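Local coordinates for protein aldehyde dehydrogenase (Anabaena variabilis, PDB 4H7N) that probably oxidises aldehydes to carboxylic acids with NAD+ as electron acceptor, at residues A[27-30]-A[31-34]; A[192-195]-A[196-200]; A[42-45]-A[46-49]; A[210-213]-A[214-218]; A[138-141]-A[142-146]. All blocks are in the same frame, centred on the assembly; numbering follows the deposited sequence.

Contact 1. Residues A[27-30]-A[31-34]; sequences PRLL and AQQC
Pro27 O takes the N-H of Ala31 at 3.0 Å, and Gln32, Gln33 and Cys34 repeat the same i to i+4 bond to Arg28, Leu29 and Leu30, so that 27-34 form two regular turns at the start of an alpha helix. On the outer face, Leu29 works with the two glutamines that follow it one turn on. Its CG stands opposite its own backbone N (chi1 177°), which swings the end of the isobutyl group along the helix. There Leu29 CD1 lies 3.8 Å from Gln32 NE2, and Leu29 CG comes equally near, at 3.8 Å, to Gln33 OE1, so the amide nitrogen of one glutamine and the amide oxygen of the other both meet the same leucine, each chain slanting past it. Gln33 runs extended from a CG tucked beside its own backbone N; that CG sits 3.4 Å from Leu29 O, the carbonyl its own N-H holds. These turns open helix 27-46, which packs against helix 193-200 of the probable NAD-binding domain. With an alanine here in place of Gln33, the chain that lies along Leu29 and its carbonyl would be gone, and the leucine side chain would probably be freer to turn. On the inner face Leu30 CD1 approaches Cys34 SG at 4.4 Å, a loose touch between two buried residues. Leu30 also rests on Asn198 and Cys34 on Leu199, while Pro27 and Ala31 lie against Tyr202.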
loop_
_atom_site.group_PDB
_atom_site.type_symbol
_atom_site.label_atom_id
_atom_site.label_comp_id
_atom_site.label_asym_id
_atom_site.label_seq_id
_atom_site.Cartn_x
_atom_site.Cartn_y
_atom_site.Cartn_z
ATOM N N PRO A 27 -6.190 -23.687 14.855
ATOM C CA PRO A 27 -5.685 -22.349 15.211
ATOM C C PRO A 27 -4.487 -22.381 16.171
ATOM O O PRO A 27 -3.520 -21.684 15.933
ATOM C CB PRO A 27 -6.916 -21.676 15.845
ATOM C CG PRO A 27 -8.056 -22.301 15.096
ATOM C CD PRO A 27 -7.666 -23.733 14.856
ATOM N N ARG A 28 -4.545 -23.224 17.193
ATOM C CA ARG A 28 -3.478 -23.327 18.217
ATOM C C ARG A 28 -2.113 -23.802 17.633
ATOM O O ARG A 28 -1.061 -23.219 17.884
ATOM C CB ARG A 28 -3.945 -24.261 19.348
ATOM C CG ARG A 28 -3.363 -23.966 20.719
ATOM C CD ARG A 28 -4.214 -24.588 21.833
ATOM N NE ARG A 28 -3.764 -24.180 23.169
ATOM C CZ ARG A 28 -2.717 -24.693 23.822
ATOM N NH1 ARG A 28 -1.966 -25.657 23.284
ATOM N NH2 ARG A 28 -2.412 -24.236 25.032
ATOM N N LEU A 29 -2.145 -24.837 16.834
ATOM C CA LEU A 29 -0.944 -25.291 16.127
ATOM C C LEU A 29 -0.423 -24.314 15.057
ATOM O O LEU A 29 0.778 -24.186 14.842
ATOM C CB LEU A 29 -1.236 -26.618 15.439
ATOM C CG LEU A 29 -0.109 -27.208 14.579
ATOM C CD1 LEU A 29 1.130 -27.318 15.444
ATOM C CD2 LEU A 29 -0.515 -28.573 14.019
ATOM N N LEU A 30 -1.321 -23.683 14.315
ATOM C CA LEU A 30 -0.893 -22.714 13.345
ATOM C C LEU A 30 -0.132 -21.557 14.007
ATOM O O LEU A 30 0.938 -21.126 13.538
ATOM C CB LEU A 30 -2.098 -22.210 12.569
ATOM C CG LEU A 30 -1.721 -21.281 11.441
ATOM C CD1 LEU A 30 -0.682 -21.890 10.495
ATOM C CD2 LEU A 30 -3.004 -20.952 10.704
ATOM N N ALA A 31 -0.653 -21.088 15.128
ATOM C CA ALA A 31 -0.038 -19.981 15.891
ATOM C C ALA A 31 1.364 -20.354 16.369
ATOM O O ALA A 31 2.290 -19.553 16.385
ATOM C CB ALA A 31 -0.914 -19.649 17.101
ATOM N N GLN A 32 1.487 -21.576 16.806
ATOM C CA GLN A 32 2.762 -22.139 17.206
ATOM C C GLN A 32 3.760 -22.131 16.082
ATOM O O GLN A 32 4.874 -21.699 16.278
ATOM C CB GLN A 32 2.513 -23.560 17.716
ATOM C CG GLN A 32 3.672 -24.355 18.289
ATOM C CD GLN A 32 3.181 -25.731 18.759
ATOM O OE1 GLN A 32 2.260 -25.810 19.588
ATOM N NE2 GLN A 32 3.749 -26.811 18.196
ATOM N N GLN A 33 3.378 -22.565 14.880
ATOM C CA GLN A 33 4.322 -22.568 13.744
ATOM C C GLN A 33 4.708 -21.157 13.296
ATOM O O GLN A 33 5.839 -20.935 12.886
ATOM C CB GLN A 33 3.751 -23.311 12.553
ATOM C CG GLN A 33 3.421 -24.763 12.831
ATOM C CD GLN A 33 2.840 -25.405 11.603
ATOM O OE1 GLN A 33 1.629 -25.653 11.521
ATOM N NE2 GLN A 33 3.690 -25.639 10.614
ATOM N N CYS A 34 3.776 -20.207 13.364
ATOM C CA CYS A 34 4.106 -18.827 13.054
ATOM C C CYS A 34 5.149 -18.258 14.046
ATOM O O CYS A 34 6.099 -17.552 13.651
ATOM C CB CYS A 34 2.841 -17.976 13.012
ATOM S SG CYS A 34 1.804 -18.426 11.593
#

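Contact 2. Residues A[192-195]-A[196-200]; sequences GGET and GANLI
Asn198 reaches back one helical turn to Glu194, first through the backbone, where Asn198 N donates to Glu194 O at 3.0 Å, and then along its whole side chain. Its CB bond points toward 192-195, and CB lies 3.6 Å from Thr195 O. The next atom, CG, sits beside the backbone N of its own residue (chi1 -70°) and comes to 3.4 Å from Glu194 O, so the amide carbon rides over the carbonyl that holds the residue's N-H. At the tip the two branches part. Asn198 OD1 is 3.7 Å from Glu194 OE2, two acceptors side by side without a bond. Asn198 ND2 donates to a water at 2.9 Å, and that water gives a proton to Glu194 OE2 at 2.7 Å, so the amide and the carboxylate are joined by a bridge and not directly. Their planes stand 80° apart, and the bend of the glutamate at chi2 (66°) brings its carboxylate round to the water. These residues make up helix 193-200, with Gly192 at the N-cap position; Gly193 and Gly196 fit a GxGxxG pattern, which would be consistent with the Rossmann-type NAD-binding domain of this family. The buried flank of the helix is quite different. Gly192 O accepts from Gly196 N and Thr195 O from Leu199 N, and the CB of Leu199 lies 3.6 Å from the same threonine oxygen. Thr195 leans on Lys160 and Leu199 on Val158, both on strand 156-161.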
loop_
_atom_site.group_PDB
_atom_site.type_symbol
_atom_site.label_atom_id
_atom_site.label_comp_id
_atom_site.label_asym_id
_atom_site.label_seq_id
_atom_site.Cartn_x
_atom_site.Cartn_y
_atom_site.Cartn_z
ATOM N N GLY A 192 -7.734 -25.397 3.640
ATOM C CA GLY A 192 -8.639 -24.633 2.794
ATOM C C GLY A 192 -8.782 -23.217 3.254
ATOM O O GLY A 192 -7.934 -22.690 3.946
ATOM N N GLY A 193 -9.903 -22.607 2.885
ATOM C CA GLY A 193 -10.158 -21.222 3.155
ATOM C C GLY A 193 -10.104 -20.861 4.621
ATOM O O GLY A 193 -9.629 -19.785 4.969
ATOM N N GLU A 194 -10.585 -21.743 5.487
ATOM C CA GLU A 194 -10.589 -21.478 6.917
ATOM C C GLU A 194 -9.169 -21.370 7.443
ATOM O O GLU A 194 -8.901 -20.544 8.269
ATOM C CB GLU A 194 -11.325 -22.560 7.704
ATOM C CG GLU A 194 -11.333 -22.324 9.233
ATOM C CD GLU A 194 -12.130 -21.081 9.705
ATOM O OE1 GLU A 194 -12.758 -20.370 8.881
ATOM O OE2 GLU A 194 -12.155 -20.811 10.927
ATOM N N THR A 195 -8.262 -22.213 6.968
ATOM C CA THR A 195 -6.869 -22.098 7.410
ATOM C C THR A 195 -6.245 -20.786 6.950
ATOM O O THR A 195 -5.463 -20.170 7.665
ATOM C CB THR A 195 -6.070 -23.272 6.885
ATOM O OG1 THR A 195 -6.654 -24.453 7.381
ATOM C CG2 THR A 195 -4.615 -23.189 7.336
ATOM N N GLY A 196 -6.597 -20.371 5.745
ATOM C CA GLY A 196 -6.176 -19.068 5.225
ATOM C C GLY A 196 -6.656 -17.916 6.089
ATOM O O GLY A 196 -5.881 -16.990 6.451
ATOM N N ALA A 197 -7.935 -17.945 6.425
ATOM C CA ALA A 197 -8.477 -16.954 7.334
ATOM C C ALA A 197 -7.739 -16.941 8.657
ATOM O O ALA A 197 -7.394 -15.855 9.161
ATOM C CB ALA A 197 -9.988 -17.177 7.556
ATOM N N ASN A 198 -7.494 -18.122 9.236
ATOM C CA ASN A 198 -6.728 -18.194 10.486
ATOM C C ASN A 198 -5.313 -17.571 10.413
ATOM O O ASN A 198 -4.896 -16.843 11.297
ATOM C CB ASN A 198 -6.621 -19.624 11.007
ATOM C CG ASN A 198 -7.946 -20.157 11.532
ATOM O OD1 ASN A 198 -8.837 -19.388 11.915
ATOM N ND2 ASN A 198 -8.095 -21.485 11.535
ATOM N N LEU A 199 -4.587 -17.870 9.338
ATOM C CA LEU A 199 -3.255 -17.334 9.125
ATOM C C LEU A 199 -3.190 -15.855 9.134
ATOM O O LEU A 199 -2.213 -15.302 9.611
ATOM C CB LEU A 199 -2.727 -17.845 7.771
ATOM C CG LEU A 199 -1.309 -17.490 7.383
ATOM C CD1 LEU A 199 -0.368 -18.100 8.415
ATOM C CD2 LEU A 199 -1.071 -18.033 5.982
ATOM N N ILE A 200 -4.204 -15.189 8.588
ATOM C CA ILE A 200 -4.214 -13.725 8.579
ATOM C C ILE A 200 -4.144 -13.152 9.997
ATOM O O ILE A 200 -3.567 -12.043 10.209
ATOM C CB ILE A 200 -5.447 -13.198 7.819
ATOM C CG1 ILE A 200 -5.348 -13.578 6.341
ATOM C CG2 ILE A 200 -5.620 -11.708 8.005
ATOM C CD1 ILE A 200 -6.655 -13.428 5.578
HETATM O O HOH W 1 -10.662 -21.759 12.907
#

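Contact 3. Residues A[42-45]-A[46-49]; sequences SRWQ and ELGV
Trp44 and Leu47 bring their side chains together three residues apart. Trp44 has CG opposite its backbone N (chi1 -179°), which carries the indole off the helix, and Leu47 slants past it so that its CD1 comes to 4.0 Å from Trp44 CE3 and nearly as close to CZ3, meeting the six-membered ring obliquely. The indole also touches Thr55 and Leu56 of the next helix and Leu182 and Val185, and its NE1 makes a weak hydrogen bond to Leu151 O. Glu46 does something else. With CG beside its own N and the chain extended beyond, it folds back along the helix, and Glu46 CG lies 3.2 Å from Ser42 O, the carbonyl that already takes the Glu46 N-H at 2.9 Å. Arg43 runs off to a different side in a nearly straight chain to a salt bridge from its NE to Glu181. The backbone bonds shift here as well: Leu47 N still reaches Arg43 O at 2.9 Å, but Gly48 N turns to Gln45 O, only three residues back, well above that carbonyl's plane. Gly48 has phi 81° and psi 155°, where a CB would jam against the preceding carbonyl oxygen. At these angles, which call for glycine, it marks the joint where helix 27-46 gives way to helix 48-64.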
loop_
_atom_site.group_PDB
_atom_site.type_symbol
_atom_site.label_atom_id
_atom_site.label_comp_id
_atom_site.label_asym_id
_atom_site.label_seq_id
_atom_site.Cartn_x
_atom_site.Cartn_y
_atom_site.Cartn_z
ATOM N N SER A 42 15.005 -13.466 12.933
ATOM C CA SER A 42 16.102 -12.570 13.308
ATOM C C SER A 42 17.419 -12.976 12.696
ATOM O O SER A 42 18.096 -12.152 12.108
ATOM C CB SER A 42 16.250 -12.516 14.813
ATOM O OG SER A 42 14.998 -12.124 15.394
ATOM N N ARG A 43 17.776 -14.246 12.830
ATOM C CA ARG A 43 19.001 -14.746 12.235
ATOM C C ARG A 43 18.961 -14.637 10.709
ATOM O O ARG A 43 19.936 -14.240 10.104
ATOM C CB ARG A 43 19.214 -16.215 12.608
ATOM C CG ARG A 43 20.537 -16.751 12.129
ATOM C CD ARG A 43 20.639 -18.272 12.220
ATOM N NE ARG A 43 21.858 -18.593 11.508
ATOM C CZ ARG A 43 23.080 -18.496 12.023
ATOM N NH1 ARG A 43 23.255 -18.174 13.294
ATOM N NH2 ARG A 43 24.134 -18.759 11.266
ATOM N N TRP A 44 17.825 -14.989 10.098
ATOM C CA TRP A 44 17.637 -14.794 8.639
ATOM C C TRP A 44 17.873 -13.318 8.173
ATOM O O TRP A 44 18.600 -13.057 7.201
ATOM C CB TRP A 44 16.272 -15.341 8.232
ATOM C CG TRP A 44 15.905 -15.280 6.861
ATOM C CD1 TRP A 44 14.867 -14.555 6.347
ATOM C CD2 TRP A 44 16.490 -15.983 5.758
ATOM N NE1 TRP A 44 14.777 -14.759 5.001
ATOM C CE2 TRP A 44 15.740 -15.643 4.610
ATOM C CE3 TRP A 44 17.551 -16.879 5.628
ATOM C CZ2 TRP A 44 16.057 -16.093 3.357
ATOM C CZ3 TRP A 44 17.831 -17.378 4.371
ATOM C CH2 TRP A 44 17.098 -16.956 3.250
ATOM N N GLN A 45 17.333 -12.365 8.910
ATOM C CA GLN A 45 17.541 -10.954 8.597
ATOM C C GLN A 45 19.045 -10.586 8.797
ATOM O O GLN A 45 19.675 -9.952 7.929
ATOM C CB GLN A 45 16.597 -10.093 9.463
ATOM C CG GLN A 45 16.767 -8.562 9.341
ATOM C CD GLN A 45 15.821 -7.782 10.281
ATOM O OE1 GLN A 45 14.728 -8.230 10.679
ATOM N NE2 GLN A 45 16.256 -6.609 10.640
ATOM N N GLU A 46 19.644 -11.066 9.881
ATOM C CA GLU A 46 21.048 -10.762 10.203
ATOM C C GLU A 46 22.038 -11.448 9.279
ATOM O O GLU A 46 23.157 -10.992 9.165
ATOM C CB GLU A 46 21.380 -11.122 11.660
ATOM C CG GLU A 46 20.636 -10.214 12.642
ATOM C CD GLU A 46 20.577 -10.743 14.084
ATOM O OE1 GLU A 46 20.923 -11.931 14.339
ATOM O OE2 GLU A 46 20.149 -9.962 14.971
ATOM N N LEU A 47 21.643 -12.518 8.604
ATOM C CA LEU A 47 22.519 -13.063 7.548
ATOM C C LEU A 47 22.925 -12.082 6.474
ATOM O O LEU A 47 23.928 -12.271 5.844
ATOM C CB LEU A 47 21.857 -14.204 6.796
ATOM C CG LEU A 47 21.961 -15.620 7.288
ATOM C CD1 LEU A 47 21.479 -16.513 6.145
ATOM C CD2 LEU A 47 23.345 -16.015 7.734
ATOM N N GLY A 48 22.098 -11.080 6.202
ATOM C CA GLY A 48 22.340 -10.190 5.081
ATOM C C GLY A 48 21.885 -10.747 3.736
ATOM O O GLY A 48 21.784 -11.972 3.524
ATOM N N VAL A 49 21.607 -9.837 2.814
ATOM C CA VAL A 49 21.097 -10.248 1.519
ATOM C C VAL A 49 22.016 -11.229 0.777
ATOM O O VAL A 49 21.532 -12.122 0.096
ATOM C CB VAL A 49 20.791 -9.034 0.612
ATOM C CG1 VAL A 49 22.040 -8.281 0.230
ATOM C CG2 VAL A 49 20.050 -9.510 -0.630
#

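Contact 4. Residues A[210-213]-A[214-218]; sequences GSVA and TGREV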
loop_
_atom_site.group_PDB
_atom_site.type_symbol
_atom_site.label_atom_id
_atom_site.label_comp_id
_atom_site.label_asym_id
_atom_site.label_seq_id
_atom_site.Cartn_x
_atom_site.Cartn_y
_atom_site.Cartn_z
ATOM N N GLY A 210 -6.665 -14.789 -5.847
ATOM C CA GLY A 210 -7.870 -15.611 -5.970
ATOM C C GLY A 210 -9.060 -14.792 -6.426
ATOM O O GLY A 210 -8.909 -13.783 -7.128
ATOM N N SER A 211 -10.240 -15.238 -6.016
ATOM C CA SER A 211 -11.478 -14.667 -6.474
ATOM C C SER A 211 -11.756 -13.287 -5.840
ATOM O O SER A 211 -11.329 -13.017 -4.729
ATOM C CB SER A 211 -12.625 -15.614 -6.120
ATOM O OG SER A 211 -13.061 -15.401 -4.786
ATOM N N VAL A 212 -12.534 -12.462 -6.528
ATOM C CA VAL A 212 -12.851 -11.133 -6.024
ATOM C C VAL A 212 -13.606 -11.214 -4.714
ATOM O O VAL A 212 -13.328 -10.433 -3.793
ATOM C CB VAL A 212 -13.672 -10.299 -7.034
ATOM C CG1 VAL A 212 -14.018 -8.935 -6.458
ATOM C CG2 VAL A 212 -12.827 -10.035 -8.244
ATOM N N ALA A 213 -14.568 -12.122 -4.587
ATOM C CA ALA A 213 -15.329 -12.149 -3.338
ATOM C C ALA A 213 -14.445 -12.563 -2.125
ATOM O O ALA A 213 -14.599 -12.055 -1.015
ATOM C CB ALA A 213 -16.558 -13.047 -3.474
ATOM N N THR A 214 -13.540 -13.504 -2.307
ATOM C CA THR A 214 -12.705 -13.935 -1.176
ATOM C C THR A 214 -11.659 -12.834 -0.883
ATOM O O THR A 214 -11.326 -12.560 0.260
ATOM C CB THR A 214 -11.984 -15.233 -1.513
ATOM O OG1 THR A 214 -12.961 -16.213 -1.883
ATOM C CG2 THR A 214 -11.156 -15.724 -0.317
ATOM N N GLY A 215 -11.195 -12.182 -1.924
ATOM C CA GLY A 215 -10.180 -11.135 -1.784
ATOM C C GLY A 215 -10.730 -9.931 -1.045
ATOM O O GLY A 215 -10.015 -9.287 -0.266
ATOM N N ARG A 216 -11.993 -9.634 -1.294
ATOM C CA ARG A 216 -12.655 -8.568 -0.583
ATOM C C ARG A 216 -12.725 -8.889 0.918
ATOM O O ARG A 216 -12.523 -8.018 1.765
ATOM C CB ARG A 216 -14.026 -8.280 -1.154
ATOM C CG ARG A 216 -13.922 -7.603 -2.482
ATOM C CD ARG A 216 -15.207 -7.052 -2.934
ATOM N NE ARG A 216 -15.554 -5.832 -2.217
ATOM C CZ ARG A 216 -16.631 -5.106 -2.490
ATOM N NH1 ARG A 216 -17.445 -5.485 -3.454
ATOM N NH2 ARG A 216 -16.913 -3.994 -1.818
ATOM N N GLU A 217 -12.959 -10.152 1.239
ATOM C CA GLU A 217 -13.015 -10.574 2.618
ATOM C C GLU A 217 -11.606 -10.491 3.225
ATOM O O GLU A 217 -11.437 -10.092 4.372
ATOM C CB GLU A 217 -13.584 -11.986 2.587
ATOM C CG GLU A 217 -13.753 -12.754 3.867
ATOM C CD GLU A 217 -14.486 -14.089 3.583
ATOM O OE1 GLU A 217 -14.992 -14.279 2.446
ATOM O OE2 GLU A 217 -14.548 -14.946 4.492
ATOM N N VAL A 218 -10.577 -10.835 2.452
ATOM C CA VAL A 218 -9.200 -10.742 2.957
ATOM C C VAL A 218 -8.806 -9.285 3.194
ATOM O O VAL A 218 -8.132 -8.995 4.142
ATOM C CB VAL A 218 -8.171 -11.382 2.000
ATOM C CG1 VAL A 218 -6.745 -11.012 2.427
ATOM C CG2 VAL A 218 -8.336 -12.881 2.001
#
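Ser211 OG stands between its own backbone N and carbonyl carbon (chi1 84°), and Thr214 OG1 beside its own backbone N (chi1 -56°); together these rotations set the two hydroxyls 3.0 Å apart, hydrogen-bonded with either as possible donor. Ser211 is the N-cap, and its carbonyl oxygen also takes Gly215 N at 2.9 Å, so both ends of the serine are tied to the first turn. Next along the helix, Val212 and Arg216, one turn apart, lie side by side and point the same way. Val212 CG1 touches Arg216 CD at 4.2 Å, and Arg216 CG passes 3.2 Å from Val212 O, the same oxygen that Arg216 N grips. Past this aliphatic stretch the arginine bends at chi3 (75°) and leaves its own chain: NH2 donates to Arg224 O of the second subunit, and the side chain packs on Phe226 of that subunit. A leucine in its place would probably leave Arg224 O of the second subunit without this donor. Thr214 lies on Phe208, and Val212 on Leu233, Tyr390 and Phe437. Gly210, just before the cap, is backbone-bonded to Glu232, the predicted active-site residue. Ser211 thus holds the N-cap position of the helix in the beta-alpha-beta unit of strand 205-209, helix 212-225 and strand 229-232, consistent with the Rossmann-like NAD-binding domain of this family.

Contact 5. Residues A[138-141]-A[142-146]; sequences FPLT and LSMID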
loop_
_atom_site.group_PDB
_atom_site.type_symbol
_atom_site.label_atom_id
_atom_site.label_comp_id
_atom_site.label_asym_id
_atom_site.label_seq_id
_atom_site.Cartn_x
_atom_site.Cartn_y
_atom_site.Cartn_z
ATOM N N PHE A 138 -1.975 -22.165 -11.167
ATOM C CA PHE A 138 -0.547 -22.302 -11.385
ATOM C C PHE A 138 0.023 -22.457 -9.989
ATOM O O PHE A 138 0.514 -21.515 -9.370
ATOM C CB PHE A 138 0.068 -21.083 -12.083
ATOM C CG PHE A 138 -0.404 -20.850 -13.504
ATOM C CD1 PHE A 138 0.140 -21.552 -14.555
ATOM C CD2 PHE A 138 -1.305 -19.810 -13.798
ATOM C CE1 PHE A 138 -0.256 -21.309 -15.854
ATOM C CE2 PHE A 138 -1.688 -19.558 -15.108
ATOM C CZ PHE A 138 -1.163 -20.323 -16.131
ATOM N N PRO A 139 -0.111 -23.631 -9.448
ATOM C CA PRO A 139 0.126 -23.782 -8.025
ATOM C C PRO A 139 1.552 -23.422 -7.617
ATOM O O PRO A 139 1.732 -22.778 -6.585
ATOM C CB PRO A 139 -0.140 -25.253 -7.751
ATOM C CG PRO A 139 -0.512 -25.855 -9.013
ATOM C CD PRO A 139 -0.429 -24.882 -10.134
ATOM N N LEU A 140 2.542 -23.815 -8.422
ATOM C CA LEU A 140 3.918 -23.555 -8.076
ATOM C C LEU A 140 4.235 -22.097 -8.247
ATOM O O LEU A 140 4.638 -21.418 -7.279
ATOM C CB LEU A 140 4.883 -24.423 -8.891
ATOM C CG LEU A 140 6.343 -24.096 -8.681
ATOM C CD1 LEU A 140 6.772 -24.451 -7.268
ATOM C CD2 LEU A 140 7.231 -24.798 -9.716
ATOM N N THR A 141 4.002 -21.552 -9.426
ATOM C CA THR A 141 4.487 -20.185 -9.656
ATOM C C THR A 141 3.748 -19.188 -8.779
ATOM O O THR A 141 4.373 -18.240 -8.274
ATOM C CB THR A 141 4.440 -19.751 -11.118
ATOM O OG1 THR A 141 3.190 -20.108 -11.642
ATOM C CG2 THR A 141 5.501 -20.501 -11.982
ATOM N N LEU A 142 2.450 -19.370 -8.595
ATOM C CA LEU A 142 1.715 -18.410 -7.782
ATOM C C LEU A 142 1.918 -18.576 -6.256
ATOM O O LEU A 142 1.643 -17.654 -5.521
ATOM C CB LEU A 142 0.229 -18.372 -8.204
ATOM C CG LEU A 142 0.049 -17.889 -9.662
ATOM C CD1 LEU A 142 -1.386 -17.870 -10.156
ATOM C CD2 LEU A 142 0.618 -16.490 -9.908
ATOM N N SER A 143 2.385 -19.741 -5.781
ATOM C CA SER A 143 2.775 -19.877 -4.403
ATOM C C SER A 143 4.101 -19.152 -4.139
ATOM O O SER A 143 4.368 -18.763 -2.994
ATOM C CB SER A 143 2.884 -21.344 -3.968
ATOM O OG SER A 143 3.968 -22.011 -4.597
HETATM N N MSE A 144 4.893 -18.951 -5.191
HETATM C CA MSE A 144 6.258 -18.489 -5.036
HETATM C C MSE A 144 6.509 -17.088 -5.519
HETATM O O MSE A 144 7.547 -16.522 -5.225
HETATM C CB MSE A 144 7.173 -19.446 -5.821
HETATM C CG MSE A 144 7.255 -20.819 -5.151
HETATM SE SE MSE A 144 8.156 -20.776 -3.401
HETATM C CE MSE A 144 6.711 -21.262 -2.278
ATOM N N ILE A 145 5.590 -16.529 -6.290
ATOM C CA ILE A 145 5.771 -15.222 -6.876
ATOM C C ILE A 145 5.991 -14.126 -5.852
ATOM O O ILE A 145 6.798 -13.257 -6.086
ATOM C CB ILE A 145 4.598 -14.870 -7.860
ATOM C CG1 ILE A 145 4.987 -13.706 -8.764
ATOM C CG2 ILE A 145 3.281 -14.581 -7.149
ATOM C CD1 ILE A 145 4.009 -13.455 -9.901
ATOM N N ASP A 146 5.276 -14.148 -4.715
ATOM C CA ASP A 146 5.505 -13.192 -3.649
ATOM C C ASP A 146 6.550 -13.739 -2.648
ATOM O O ASP A 146 7.355 -13.027 -2.107
ATOM C CB ASP A 146 4.180 -12.876 -2.925
ATOM C CG ASP A 146 3.122 -12.186 -3.853
ATOM O OD1 ASP A 146 3.439 -11.184 -4.514
ATOM O OD2 ASP A 146 1.990 -12.671 -3.900
#
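Ser143 and Leu140 make the tight part of this short helix. Ser143 OG, set between its own N and carbonyl carbon (chi1 68°), gives its proton to Leu140 O at 2.8 Å, arriving 23° off the carbonyl plane. The same oxygen takes weak bonds from Ser143 N and Met144 N, so three donors crowd one buried carbonyl, the hydroxyl bond being the shortest of the three. Ser143 N reaches Pro139 O at 3.2 Å, though from 41° above that carbonyl's plane, and Met144 N also bonds to Thr141 O, three residues back, at a better angle, so the turns here are irregular. Alongside, Leu140 CD1 meets CG of Met144 (selenomethionine) at 4.2 Å; both lean on Phe91 of helix 82-106, while Ser143 rests on Phe168. The other side is looser and partly open to solvent. Phe138 and Leu142 cross at a slant, Phe138 CB touching Leu142 CG at 4.0 Å, and Leu142 CD1 comes to the edge of the ring, near its plane, 4.1 Å from Phe138 CD2. Only van der Waals contact holds these side chains together, whereas their backbones are joined by a fairly straight bond from Leu142 N to Phe138 O at 3.0 Å. Thr141 N is held from outside by Glu87 OE2, and Asp146 forms salt bridges with Arg444 and Arg452. Helix 139-144, a few residues after the long strand 118-134, belongs to the neighbourhood of the active site: the side chain of Ile145 lies about 6 Å from that of the predicted active-site Glu232.

All five contacts are single stretches of helix or helix junction, but their settings differ. Contacts 1 and 3 both use helix 27-46, at its start and at its far end, 23 Å apart between centres; contacts 3 and 4 lie at the surface, while 1, 2 and 5 are partly buried. Contacts 1 and 2 touch directly, with Leu30 CD2 at 3.9 Å from Asn198 CB, and contact 2 in turn meets contact 4 through Ile200 and Val218. Contact 5 lies nearest the chain's centre and relies on a buried hydroxyl, whereas contact 2 uses a water bridge and contact 4 pairs two hydroxyls and sends an arginine to the second subunit.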